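Local coordinates for protein carbohydrate oxidase (Microdochium nivale, PDB 3RJA) that oxidises the C1 hydroxyl of mono-, oligo- and polysaccharides to lactones with bound FAD, passing the electrons to molecular oxygen to give hydrogen peroxide, at residues N246-A254 with K349-V359; Q314-K322 with Y392-E400. All blocks are in the same frame, centred on the assembly; numbering follows the deposited sequence. Where two conformers were deposited one is given.

Interaction 1 of 2, residues N246-A254 with K349-V359; sequences NFRIGDYGA and KDRFWFYQLDV. With ABL ((2R,3R,4R,5R)-4,5-dihydroxy-2-(hydroxymethyl)-6-oxopiperidin-3-yl beta-D-glucopyranoside), chain G.
Arg248 and Asp358 face each other as a non-hydrogen-bonded pair of two antiparallel strands and form a buried salt bridge: NH2 lies 2.7 Å from Asp358 OD2, on that oxygen's syn lone pair, although the oxygen sits 23° out of the guanidinium plane. Both residues also have a second conformer, so the bridge may vary. CG of Arg248 stands between the backbone N and the carbonyl carbon (chi1 51°), and the chain then runs extended, side by side with the aspartate. The amide of Gln356 stacks over one guanidinium face, a flat group suited to a flat neighbour. Arg248, Tyr252, Phe354 and Gln356 all belong to the pocket of the substrate analogue; one face of the Tyr252 ring carries the ligand's C6, with CE1 3.4 Å from it, while CD1 packs 3.4 Å from Phe354 CB.

The opposite sheet face is apolar at this end. Ile249 CD1 meets Leu357 CD1 at 4.0 Å, and Val359 CG2 makes a CH-pi contact over the Phe247 ring. Backbone bonds are regular here, the shortest being Leu357 N to Ile249 O at 2.7 Å, whereas Asp251 N to Tyr355 O is weak at 3.3 Å. Beyond it water bridges replace direct backbone pairing. Asp251 OD1 accepts from Gly253 N in an Asx turn while OD2 bonds to the Tyr341 hydroxyl, one water joins Ala254 N to Trp353 O, and another links Ala254 O to the exposed Lys349. Trp353 closes this looser end, its CZ2 3.5 Å from Ala254 CA.

The two strands lie in the middle of an eight-stranded antiparallel sheet, strand 258-264 flanking 245-251 and strand 384-392 flanking 352-359. Helix 223-239 covers Phe247, Ile249 and Val359, while the loop residues Phe146 and Phe148 touch Asp358 and Arg248 on the ligand side.

Interaction 2 of 2, residues Q314-K322 with Y392-E400; sequences QPVENFYAK and YDNNQTYPE. With FAD (flavin-adenine dinucleotide), chain B.
Asn318 lays its amide against the turn 393-396, where ND2 donates to Asp393 O (3.1 Å) with the acceptor close to the amide plane. The group reaches the turn because CG is anti to the backbone N (chi1 179°). Asp393 O also accepts Gln396 N, the bond that closes this type I turn, and the two donors come from opposite faces of the carbonyl plane. Asparagine suits the site because its other amide atom, OD1, takes a water that in turn accepts from Tyr398 N.

Asn394 returns the grip: its ND2 donates to Val316 O (2.9 Å), meeting that carbonyl from well above its plane. A second water donates to both Asn394 OD1 and Tyr392 O. The main chains join directly where Tyr392 N bonds to Asn318 O at 2.9 Å. Past the turn the contact becomes apolar, with Tyr398 CZ 3.6 Å from Tyr320 CB; Tyr398 OH bonds to Asp390, and Tyr320 OH to Asp430, Arg432 and Lys322 NZ of its own strand.

The side chain of Glu317 comes within about 4 Å of the substrate analogue and is salt-bridged to Arg391, while Gln314 NE2 reaches the flavin methyl C7M (3.3 Å). The contact lies beside the pocket, where strand 318-326 starts next to strand 384-392, and helix 403-414, which follows the loop, packs on Tyr320 and Lys322.

From the N terminus the chain first passes 246-254, then 314-322, then 349-359 and finally 392-400, so the two contacts cross rather than nest. Interaction 1 closes a loop of 94 residues and joins two central strands of the eight-stranded sheet; interaction 2 closes one of 69 and ties the start of strand 318-326 to the loop between strand 384-392 and helix 403-414. Strand 384-392 lies between strands 352-359 and 318-326, bringing both contacts into one sheet with their centres about 17 Å apart. They meet directly where Asp350 OD2 lies 3.2 Å from Tyr392 OH, a probable hydrogen bond. Each also supplies residues to the same sugar pocket beside the flavin.

Interaction 1 of 2, residues N246-A254 with K349-V359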
loop_
_atom_site.group_PDB
_atom_site.type_symbol
_atom_site.label_atom_id
_atom_site.label_comp_id
_atom_site.label_asym_id
_atom_site.label_seq_id
_atom_site.Cartn_x
_atom_site.Cartn_y
_atom_site.Cartn_z
ATOM N N ASN A 246 7.189 9.553 13.485
ATOM C CA ASN A 246 6.323 8.768 12.587
ATOM C C ASN A 246 5.540 7.839 13.464
ATOM O O ASN A 246 6.149 7.072 14.240
ATOM C CB ASN A 246 7.134 7.922 11.595
ATOM C CG ASN A 246 8.150 8.721 10.820
ATOM O OD1 ASN A 246 7.940 9.032 9.647
ATOM N ND2 ASN A 246 9.264 9.040 11.458
ATOM N N PHE A 247 4.215 7.889 13.415
ATOM C CA PHE A 247 3.496 6.973 14.310
ATOM C C PHE A 247 2.063 6.689 13.905
ATOM O O PHE A 247 1.505 7.328 12.980
ATOM C CB PHE A 247 3.590 7.459 15.788
ATOM C CG PHE A 247 2.682 8.639 16.131
ATOM C CD1 PHE A 247 2.990 9.930 15.719
ATOM C CD2 PHE A 247 1.542 8.442 16.892
ATOM C CE1 PHE A 247 2.164 11.029 16.072
ATOM C CE2 PHE A 247 0.688 9.538 17.248
ATOM C CZ PHE A 247 1.009 10.814 16.840
ATOM N N ARG A 248 1.479 5.766 14.651
ATOM C CA ARG A 248 0.064 5.412 14.516
ATOM C C ARG A 248 -0.527 4.915 15.838
ATOM O O ARG A 248 0.203 4.547 16.749
ATOM C CB ARG A 248 -0.140 4.353 13.417
ATOM C CG ARG A 248 0.753 3.084 13.496
ATOM C CD ARG A 248 0.125 1.956 12.641
ATOM N NE ARG A 248 1.043 0.881 12.272
ATOM C CZ ARG A 248 1.461 0.649 11.025
ATOM N NH1 ARG A 248 2.285 -0.363 10.784
ATOM N NH2 ARG A 248 1.056 1.419 10.018
ATOM N N ILE A 249 -1.856 4.924 15.932
ATOM C CA ILE A 249 -2.566 4.196 16.989
ATOM C C ILE A 249 -2.976 2.874 16.358
ATOM O O ILE A 249 -3.510 2.848 15.237
ATOM C CB ILE A 249 -3.861 4.895 17.460
ATOM C CG1 ILE A 249 -3.576 6.302 17.989
ATOM C CG2 ILE A 249 -4.602 4.050 18.532
ATOM C CD1 ILE A 249 -4.803 7.242 17.944
ATOM N N GLY A 250 -2.736 1.775 17.072
ATOM C CA GLY A 250 -3.129 0.459 16.606
ATOM C C GLY A 250 -3.710 -0.324 17.768
ATOM O O GLY A 250 -3.292 -0.126 18.898
ATOM N N ASP A 251 -4.690 -1.180 17.482
ATOM C CA ASP A 251 -5.209 -2.135 18.457
ATOM C C ASP A 251 -5.302 -3.520 17.823
ATOM O O ASP A 251 -6.090 -3.723 16.896
ATOM C CB ASP A 251 -6.576 -1.700 18.954
ATOM C CG ASP A 251 -7.057 -2.513 20.173
ATOM O OD1 ASP A 251 -6.346 -3.457 20.629
ATOM O OD2 ASP A 251 -8.162 -2.181 20.665
ATOM N N TYR A 252 -4.482 -4.440 18.331
ATOM C CA TYR A 252 -4.439 -5.837 17.920
ATOM C C TYR A 252 -4.970 -6.761 19.035
ATOM O O TYR A 252 -4.917 -7.982 18.903
ATOM C CB TYR A 252 -2.993 -6.226 17.558
ATOM C CG TYR A 252 -2.334 -5.125 16.754
ATOM C CD1 TYR A 252 -2.648 -4.952 15.391
ATOM C CD2 TYR A 252 -1.462 -4.217 17.355
ATOM C CE1 TYR A 252 -2.100 -3.923 14.654
ATOM C CE2 TYR A 252 -0.902 -3.171 16.609
ATOM C CZ TYR A 252 -1.227 -3.045 15.260
ATOM O OH TYR A 252 -0.699 -2.036 14.502
ATOM N N GLY A 253 -5.487 -6.163 20.105
ATOM C CA GLY A 253 -5.927 -6.895 21.304
ATOM C C GLY A 253 -7.382 -6.656 21.684
ATOM O O GLY A 253 -7.736 -6.775 22.850
ATOM N N ALA A 254 -8.228 -6.315 20.707
ATOM C CA ALA A 254 -9.659 -6.096 20.954
ATOM C C ALA A 254 -9.871 -5.317 22.246
ATOM O O ALA A 254 -10.620 -5.770 23.124
ATOM C CB ALA A 254 -10.416 -7.459 21.030
ATOM N N LYS A 349 -15.092 -11.795 18.878
ATOM C CA LYS A 349 -14.035 -12.638 19.436
ATOM C C LYS A 349 -13.757 -13.882 18.613
ATOM O O LYS A 349 -12.808 -14.625 18.899
ATOM C CB LYS A 349 -14.382 -13.048 20.883
ATOM C CG LYS A 349 -14.748 -11.872 21.814
ATOM C CD LYS A 349 -13.531 -10.957 22.165
ATOM C CE LYS A 349 -12.493 -11.677 23.053
ATOM N NZ LYS A 349 -11.311 -10.813 23.431
ATOM N N ASP A 350 -14.584 -14.138 17.611
ATOM C CA ASP A 350 -14.448 -15.367 16.840
ATOM C C ASP A 350 -13.315 -15.328 15.807
ATOM O O ASP A 350 -12.934 -16.385 15.262
ATOM C CB ASP A 350 -15.776 -15.786 16.193
ATOM C CG ASP A 350 -16.267 -14.802 15.169
ATOM O OD1 ASP A 350 -16.153 -13.570 15.376
ATOM O OD2 ASP A 350 -16.798 -15.264 14.138
ATOM N N ARG A 351 -12.748 -14.142 15.554
ATOM C CA ARG A 351 -11.553 -14.089 14.709
ATOM C C ARG A 351 -10.645 -12.894 15.094
ATOM O O ARG A 351 -11.063 -12.034 15.858
ATOM C CB ARG A 351 -11.954 -14.055 13.220
ATOM C CG ARG A 351 -12.473 -12.704 12.761
ATOM C CD ARG A 351 -13.883 -12.444 13.242
ATOM N NE ARG A 351 -14.534 -11.489 12.361
ATOM C CZ ARG A 351 -15.841 -11.280 12.305
ATOM N NH1 ARG A 351 -16.302 -10.381 11.457
ATOM N NH2 ARG A 351 -16.688 -11.989 13.089
ATOM N N PHE A 352 -9.421 -12.869 14.576
ATOM C CA PHE A 352 -8.514 -11.733 14.784
ATOM C C PHE A 352 -8.965 -10.507 13.959
ATOM O O PHE A 352 -9.391 -10.638 12.798
ATOM C CB PHE A 352 -7.102 -12.138 14.388
ATOM C CG PHE A 352 -6.093 -11.043 14.511
ATOM C CD1 PHE A 352 -5.802 -10.480 15.744
ATOM C CD2 PHE A 352 -5.420 -10.567 13.374
ATOM C CE1 PHE A 352 -4.865 -9.452 15.858
ATOM C CE2 PHE A 352 -4.464 -9.536 13.468
ATOM C CZ PHE A 352 -4.185 -8.982 14.715
ATOM N N TRP A 353 -8.909 -9.328 14.564
ATOM C CA TRP A 353 -9.141 -8.095 13.819
ATOM C C TRP A 353 -8.224 -7.031 14.387
ATOM O O TRP A 353 -7.809 -7.132 15.547
ATOM C CB TRP A 353 -10.617 -7.635 13.844
ATOM C CG TRP A 353 -11.173 -7.310 15.227
ATOM C CD1 TRP A 353 -11.977 -8.124 16.009
ATOM C CD2 TRP A 353 -10.988 -6.096 15.984
ATOM N NE1 TRP A 353 -12.279 -7.494 17.195
ATOM C CE2 TRP A 353 -11.682 -6.259 17.219
ATOM C CE3 TRP A 353 -10.291 -4.896 15.750
ATOM C CZ2 TRP A 353 -11.723 -5.248 18.210
ATOM C CZ3 TRP A 353 -10.307 -3.901 16.738
ATOM C CH2 TRP A 353 -11.010 -4.091 17.964
ATOM N N PHE A 354 -7.921 -6.019 13.566
ATOM C CA PHE A 354 -7.271 -4.804 14.029
ATOM C C PHE A 354 -7.747 -3.555 13.260
ATOM O O PHE A 354 -8.343 -3.659 12.177
ATOM C CB PHE A 354 -5.744 -4.951 14.011
ATOM C CG PHE A 354 -5.141 -4.980 12.628
ATOM C CD1 PHE A 354 -4.981 -3.804 11.899
ATOM C CD2 PHE A 354 -4.694 -6.193 12.070
ATOM C CE1 PHE A 354 -4.393 -3.826 10.615
ATOM C CE2 PHE A 354 -4.105 -6.235 10.806
ATOM C CZ PHE A 354 -3.956 -5.041 10.070
ATOM N N TYR A 355 -7.509 -2.383 13.847
ATOM C CA TYR A 355 -7.497 -1.131 13.076
ATOM C C TYR A 355 -6.124 -0.483 13.298
ATOM O O TYR A 355 -5.459 -0.735 14.299
ATOM C CB TYR A 355 -8.618 -0.170 13.503
ATOM C CG TYR A 355 -8.432 0.358 14.912
ATOM C CD1 TYR A 355 -7.582 1.431 15.164
ATOM C CD2 TYR A 355 -9.102 -0.235 16.003
ATOM C CE1 TYR A 355 -7.407 1.915 16.445
ATOM C CE2 TYR A 355 -8.939 0.240 17.295
ATOM C CZ TYR A 355 -8.084 1.317 17.504
ATOM O OH TYR A 355 -7.878 1.807 18.764
ATOM N N GLN A 356 -5.708 0.346 12.351
ATOM C CA GLN A 356 -4.553 1.226 12.509
ATOM C C GLN A 356 -4.988 2.608 12.107
ATOM O O GLN A 356 -5.574 2.790 11.030
ATOM C CB GLN A 356 -3.371 0.769 11.647
ATOM C CG GLN A 356 -2.899 -0.616 12.017
ATOM C CD GLN A 356 -1.908 -1.211 11.060
ATOM O OE1 GLN A 356 -0.983 -1.930 11.463
ATOM N NE2 GLN A 356 -2.094 -0.938 9.784
ATOM N N LEU A 357 -4.727 3.577 12.986
ATOM C CA LEU A 357 -4.928 4.980 12.686
ATOM C C LEU A 357 -3.554 5.631 12.481
ATOM O O LEU A 357 -2.884 6.035 13.459
ATOM C CB LEU A 357 -5.709 5.668 13.799
ATOM C CG LEU A 357 -6.996 5.023 14.370
ATOM C CD1 LEU A 357 -7.661 5.924 15.436
ATOM C CD2 LEU A 357 -8.030 4.666 13.332
ATOM N N ASP A 358 -3.165 5.699 11.201
ATOM C CA ASP A 358 -1.861 6.234 10.813
ATOM C C ASP A 358 -1.872 7.751 10.676
ATOM O O ASP A 358 -2.749 8.319 10.044
ATOM C CB ASP A 358 -1.362 5.581 9.522
ATOM C CG ASP A 358 -0.831 4.186 9.767
ATOM O OD1 ASP A 358 -1.666 3.273 9.925
ATOM O OD2 ASP A 358 0.409 4.007 9.857
ATOM N N VAL A 359 -0.875 8.390 11.287
ATOM C CA VAL A 359 -0.689 9.828 11.170
ATOM C C VAL A 359 -0.039 10.148 9.812
ATOM O O VAL A 359 1.196 10.145 9.648
ATOM C CB VAL A 359 0.066 10.375 12.401
ATOM C CG1 VAL A 359 0.439 11.835 12.230
ATOM C CG2 VAL A 359 -0.805 10.179 13.671
HETATM C C1A ABL G . -0.566 -3.426 6.568
HETATM O O1A ABL G . -0.704 -2.508 5.727
HETATM C C2A ABL G . 0.007 -3.136 7.970
HETATM O O2A ABL G . 0.971 -2.093 7.833
HETATM C C3A ABL G . 0.638 -4.378 8.649
HETATM O O3A ABL G . 0.825 -4.041 10.046
HETATM C C4A ABL G . -0.328 -5.544 8.565
HETATM O O1 ABL G . 0.197 -6.722 9.230
HETATM C C5A ABL G . -0.575 -5.898 7.058
HETATM N N5 ABL G . -0.936 -4.694 6.265
HETATM C C6A ABL G . -1.743 -6.899 6.865
HETATM O O6A ABL G . -1.628 -7.689 5.666
HETATM C C1 ABL G . -0.246 -7.035 10.582
HETATM C C2 ABL G . -0.100 -8.553 10.859
HETATM O O2 ABL G . -0.884 -9.268 9.898
HETATM C C3 ABL G . -0.545 -8.850 12.297
HETATM O O3 ABL G . -0.408 -10.236 12.609
HETATM C C4 ABL G . 0.267 -7.942 13.276
HETATM O O4 ABL G . -0.082 -8.174 14.633
HETATM C C5 ABL G . 0.041 -6.467 12.923
HETATM O O5 ABL G . 0.453 -6.265 11.549
HETATM C C6 ABL G . 0.773 -5.513 13.875
HETATM O O6 ABL G . 2.138 -5.758 13.994
HETATM O O HOH W 1 3.454 9.181 10.895
HETATM O O HOH W 2 -8.255 -6.106 17.960
HETATM O O HOH W 3 -12.163 -7.680 23.857
#

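Interaction 2 of 2, residues Q314-K322 with Y392-E400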
loop_
_atom_site.group_PDB
_atom_site.type_symbol
_atom_site.label_atom_id
_atom_site.label_comp_id
_atom_site.label_asym_id
_atom_site.label_seq_id
_atom_site.Cartn_x
_atom_site.Cartn_y
_atom_site.Cartn_z
ATOM N N GLN A 314 5.171 -14.158 1.220
ATOM C CA GLN A 314 5.005 -14.457 2.640
ATOM C C GLN A 314 3.824 -15.408 2.832
ATOM O O GLN A 314 3.099 -15.692 1.859
ATOM C CB GLN A 314 4.952 -13.210 3.545
ATOM C CG GLN A 314 4.195 -11.992 3.065
ATOM C CD GLN A 314 4.254 -10.851 4.094
ATOM O OE1 GLN A 314 5.050 -9.882 3.976
ATOM N NE2 GLN A 314 3.422 -10.971 5.115
ATOM N N PRO A 315 3.657 -15.956 4.056
ATOM C CA PRO A 315 2.523 -16.858 4.285
ATOM C C PRO A 315 1.211 -16.178 3.930
ATOM O O PRO A 315 1.064 -14.964 4.114
ATOM C CB PRO A 315 2.597 -17.165 5.796
ATOM C CG PRO A 315 4.114 -16.980 6.143
ATOM C CD PRO A 315 4.574 -15.870 5.217
ATOM N N VAL A 316 0.251 -16.961 3.450
ATOM C CA VAL A 316 -1.019 -16.417 2.985
ATOM C C VAL A 316 -1.902 -16.190 4.177
ATOM O O VAL A 316 -1.648 -16.736 5.260
ATOM C CB VAL A 316 -1.732 -17.375 1.989
ATOM C CG1 VAL A 316 -0.879 -17.567 0.708
ATOM C CG2 VAL A 316 -2.047 -18.739 2.656
ATOM N N GLU A 317 -2.939 -15.374 3.972
ATOM C CA GLU A 317 -3.908 -15.083 5.010
ATOM C C GLU A 317 -5.296 -15.133 4.401
ATOM O O GLU A 317 -5.452 -15.180 3.171
ATOM C CB GLU A 317 -3.642 -13.696 5.644
ATOM C CG GLU A 317 -2.233 -13.571 6.248
ATOM C CD GLU A 317 -1.962 -12.214 6.936
ATOM O OE1 GLU A 317 -2.894 -11.430 7.218
ATOM O OE2 GLU A 317 -0.787 -11.923 7.164
ATOM N N ASN A 318 -6.301 -15.089 5.268
ATOM C CA ASN A 318 -7.682 -15.296 4.853
ATOM C C ASN A 318 -8.564 -14.207 5.488
ATOM O O ASN A 318 -8.881 -14.273 6.687
ATOM C CB ASN A 318 -8.121 -16.704 5.297
ATOM C CG ASN A 318 -9.552 -17.018 4.933
ATOM O OD1 ASN A 318 -10.087 -16.511 3.946
ATOM N ND2 ASN A 318 -10.196 -17.856 5.746
ATOM N N PHE A 319 -8.962 -13.201 4.709
ATOM C CA PHE A 319 -9.401 -11.978 5.370
ATOM C C PHE A 319 -10.218 -11.030 4.511
ATOM O O PHE A 319 -10.366 -11.214 3.290
ATOM C CB PHE A 319 -8.150 -11.220 5.903
ATOM C CG PHE A 319 -7.288 -10.608 4.789
ATOM C CD1 PHE A 319 -6.305 -11.361 4.150
ATOM C CD2 PHE A 319 -7.477 -9.286 4.396
ATOM C CE1 PHE A 319 -5.522 -10.792 3.131
ATOM C CE2 PHE A 319 -6.694 -8.704 3.379
ATOM C CZ PHE A 319 -5.732 -9.442 2.752
ATOM N N TYR A 320 -10.744 -10.010 5.182
ATOM C CA TYR A 320 -11.389 -8.895 4.550
ATOM C C TYR A 320 -10.806 -7.631 5.177
ATOM O O TYR A 320 -10.416 -7.631 6.360
ATOM C CB TYR A 320 -12.898 -8.932 4.779
ATOM C CG TYR A 320 -13.631 -7.793 4.096
ATOM C CD1 TYR A 320 -13.490 -7.561 2.714
ATOM C CD2 TYR A 320 -14.469 -6.959 4.813
ATOM C CE1 TYR A 320 -14.168 -6.534 2.079
ATOM C CE2 TYR A 320 -15.153 -5.929 4.195
ATOM C CZ TYR A 320 -14.999 -5.715 2.831
ATOM O OH TYR A 320 -15.680 -4.669 2.239
ATOM N N ALA A 321 -10.735 -6.564 4.388
ATOM C CA ALA A 321 -10.141 -5.315 4.849
ATOM C C ALA A 321 -10.874 -4.117 4.213
ATOM O O ALA A 321 -11.486 -4.234 3.127
ATOM C CB ALA A 321 -8.641 -5.289 4.500
ATOM N N LYS A 322 -10.794 -2.969 4.882
ATOM C CA LYS A 322 -11.407 -1.744 4.410
ATOM C C LYS A 322 -10.489 -0.606 4.798
ATOM O O LYS A 322 -9.592 -0.796 5.615
ATOM C CB LYS A 322 -12.792 -1.540 5.036
ATOM C CG LYS A 322 -13.866 -2.514 4.556
ATOM C CD LYS A 322 -15.313 -2.099 5.026
ATOM C CE LYS A 322 -16.008 -1.083 4.087
ATOM N NZ LYS A 322 -16.509 -1.808 2.853
ATOM N N TYR A 392 -9.661 -14.457 9.485
ATOM C CA TYR A 392 -9.923 -15.819 9.926
ATOM C C TYR A 392 -8.709 -16.723 9.669
ATOM O O TYR A 392 -7.762 -16.347 8.941
ATOM C CB TYR A 392 -11.146 -16.364 9.202
ATOM C CG TYR A 392 -12.462 -15.818 9.719
ATOM C CD1 TYR A 392 -12.892 -14.534 9.369
ATOM C CD2 TYR A 392 -13.278 -16.591 10.574
ATOM C CE1 TYR A 392 -14.096 -14.025 9.828
ATOM C CE2 TYR A 392 -14.484 -16.099 11.053
ATOM C CZ TYR A 392 -14.887 -14.821 10.686
ATOM O OH TYR A 392 -16.077 -14.336 11.134
ATOM N N ASP A 393 -8.713 -17.897 10.295
ATOM C CA ASP A 393 -7.642 -18.869 10.080
ATOM C C ASP A 393 -7.725 -19.394 8.646
ATOM O O ASP A 393 -8.792 -19.382 8.027
ATOM C CB ASP A 393 -7.763 -20.033 11.069
ATOM C CG ASP A 393 -7.518 -19.611 12.484
ATOM O OD1 ASP A 393 -6.704 -18.684 12.698
ATOM O OD2 ASP A 393 -8.149 -20.213 13.384
ATOM N N ASN A 394 -6.603 -19.873 8.132
ATOM C CA ASN A 394 -6.568 -20.365 6.759
ATOM C C ASN A 394 -7.356 -21.650 6.528
ATOM O O ASN A 394 -7.730 -21.929 5.406
ATOM C CB ASN A 394 -5.121 -20.492 6.257
ATOM C CG ASN A 394 -4.448 -19.126 6.109
ATOM O OD1 ASN A 394 -5.132 -18.092 6.028
ATOM N ND2 ASN A 394 -3.110 -19.117 6.097
ATOM N N ASN A 395 -7.612 -22.413 7.587
ATOM C CA ASN A 395 -8.504 -23.579 7.484
ATOM C C ASN A 395 -9.983 -23.273 7.769
ATOM O O ASN A 395 -10.761 -24.203 8.019
ATOM C CB ASN A 395 -7.997 -24.763 8.338
ATOM C CG ASN A 395 -7.929 -24.446 9.836
ATOM O OD1 ASN A 395 -8.586 -23.526 10.326
ATOM N ND2 ASN A 395 -7.121 -25.221 10.571
ATOM N N GLN A 396 -10.370 -21.991 7.740
ATOM C CA GLN A 396 -11.781 -21.609 7.877
ATOM C C GLN A 396 -12.246 -20.860 6.649
ATOM O O GLN A 396 -11.451 -20.216 5.959
ATOM C CB GLN A 396 -12.009 -20.662 9.072
ATOM C CG GLN A 396 -11.646 -21.193 10.440
ATOM C CD GLN A 396 -11.804 -20.151 11.550
ATOM O OE1 GLN A 396 -11.110 -19.113 11.573
ATOM N NE2 GLN A 396 -12.696 -20.436 12.492
ATOM N N THR A 397 -13.544 -20.913 6.408
ATOM C CA THR A 397 -14.197 -20.124 5.380
ATOM C C THR A 397 -14.521 -18.772 5.955
ATOM O O THR A 397 -15.060 -18.698 7.052
ATOM C CB THR A 397 -15.506 -20.812 4.930
ATOM O OG1 THR A 397 -15.170 -22.090 4.393
ATOM C CG2 THR A 397 -16.230 -20.020 3.842
ATOM N N TYR A 398 -14.198 -17.694 5.229
ATOM C CA TYR A 398 -14.657 -16.388 5.656
ATOM C C TYR A 398 -16.178 -16.357 5.513
ATOM O O TYR A 398 -16.672 -16.487 4.405
ATOM C CB TYR A 398 -14.029 -15.264 4.822
ATOM C CG TYR A 398 -14.343 -13.906 5.395
ATOM C CD1 TYR A 398 -15.523 -13.248 5.078
ATOM C CD2 TYR A 398 -13.448 -13.279 6.283
ATOM C CE1 TYR A 398 -15.803 -11.995 5.624
ATOM C CE2 TYR A 398 -13.728 -12.039 6.826
ATOM C CZ TYR A 398 -14.903 -11.407 6.508
ATOM O OH TYR A 398 -15.189 -10.176 7.082
ATOM N N PRO A 399 -16.921 -16.158 6.629
ATOM C CA PRO A 399 -18.383 -16.163 6.554
ATOM C C PRO A 399 -19.002 -14.997 5.803
ATOM O O PRO A 399 -18.604 -13.843 5.977
ATOM C CB PRO A 399 -18.822 -16.158 8.041
ATOM C CG PRO A 399 -17.669 -16.716 8.778
ATOM C CD PRO A 399 -16.466 -16.159 8.034
ATOM N N GLU A 400 -20.011 -15.314 4.996
ATOM C CA GLU A 400 -20.760 -14.320 4.232
ATOM C C GLU A 400 -21.359 -13.216 5.112
ATOM O O GLU A 400 -21.529 -12.083 4.669
ATOM C CB GLU A 400 -21.841 -15.016 3.358
ATOM C CG GLU A 400 -23.280 -15.192 3.965
ATOM C CD GLU A 400 -23.633 -16.583 4.528
ATOM O OE1 GLU A 400 -22.749 -17.435 4.803
ATOM O OE2 GLU A 400 -24.851 -16.808 4.712
HETATM P PA FAD B . -0.019 -7.027 -6.536
HETATM O O1A FAD B . 1.007 -7.836 -7.283
HETATM O O2A FAD B . -1.207 -7.811 -6.039
HETATM O O5B FAD B . -0.540 -5.845 -7.487
HETATM C C5B FAD B . -1.315 -4.787 -6.936
HETATM C C4B FAD B . -1.888 -3.946 -8.090
HETATM O O4B FAD B . -0.820 -3.327 -8.808
HETATM C C3B FAD B . -2.667 -4.779 -9.106
HETATM O O3B FAD B . -3.654 -3.946 -9.720
HETATM C C2B FAD B . -1.586 -5.086 -10.137
HETATM O O2B FAD B . -2.033 -5.438 -11.425
HETATM C C1B FAD B . -0.823 -3.769 -10.138
HETATM N N9A FAD B . 0.555 -3.984 -10.570
HETATM C C8A FAD B . 1.455 -4.947 -10.124
HETATM N N7A FAD B . 2.613 -4.760 -10.813
HETATM C C5A FAD B . 2.468 -3.713 -11.641
HETATM C C6A FAD B . 3.341 -3.117 -12.557
HETATM N N6A FAD B . 4.602 -3.579 -12.715
HETATM N N1A FAD B . 2.885 -2.019 -13.266
HETATM C C2A FAD B . 1.583 -1.556 -13.105
HETATM N N3A FAD B . 0.705 -2.165 -12.231
HETATM C C4A FAD B . 1.165 -3.224 -11.505
HETATM N N1 FAD B . 0.468 -0.729 2.302
HETATM C C2 FAD B . 1.047 0.461 2.759
HETATM O O2 FAD B . 0.867 1.537 2.176
HETATM N N3 FAD B . 1.890 0.374 3.864
HETATM C C4 FAD B . 2.288 -0.800 4.474
HETATM O O4 FAD B . 3.142 -0.798 5.389
HETATM C C4X FAD B . 1.602 -2.037 3.988
HETATM N N5 FAD B . 1.897 -3.211 4.520
HETATM C C5X FAD B . 1.366 -4.380 4.027
HETATM C C6 FAD B . 1.765 -5.637 4.549
HETATM C C7 FAD B . 1.342 -6.819 3.972
HETATM C C7M FAD B . 1.770 -8.181 4.558
HETATM C C8 FAD B . 0.602 -6.764 2.767
HETATM C C8M FAD B . 0.135 -8.033 2.081
HETATM C C9 FAD B . 0.146 -5.548 2.281
HETATM C C9A FAD B . 0.537 -4.334 2.882
HETATM N N10 FAD B . 0.208 -3.074 2.326
HETATM C C10 FAD B . 0.655 -1.900 2.913
HETATM C "C1'" FAD B . -0.685 -3.016 1.123
HETATM C "C2'" FAD B . 0.142 -2.906 -0.151
HETATM O "O2'" FAD B . 0.666 -1.589 -0.258
HETATM C "C3'" FAD B . -0.732 -3.164 -1.357
HETATM O "O3'" FAD B . -1.409 -4.395 -1.213
HETATM C "C4'" FAD B . 0.128 -3.148 -2.632
HETATM O "O4'" FAD B . -0.673 -2.793 -3.717
HETATM C "C5'" FAD B . 0.818 -4.493 -2.868
HETATM O "O5'" FAD B . 1.609 -4.420 -4.022
HETATM P P FAD B . 2.003 -5.799 -4.784
HETATM O O1P FAD B . 2.931 -5.515 -5.928
HETATM O O2P FAD B . 2.577 -6.792 -3.772
HETATM O O3P FAD B . 0.543 -6.281 -5.225
HETATM O O HOH W 4 -5.257 -16.187 7.876
HETATM O O HOH W 5 -12.371 -17.786 2.955
#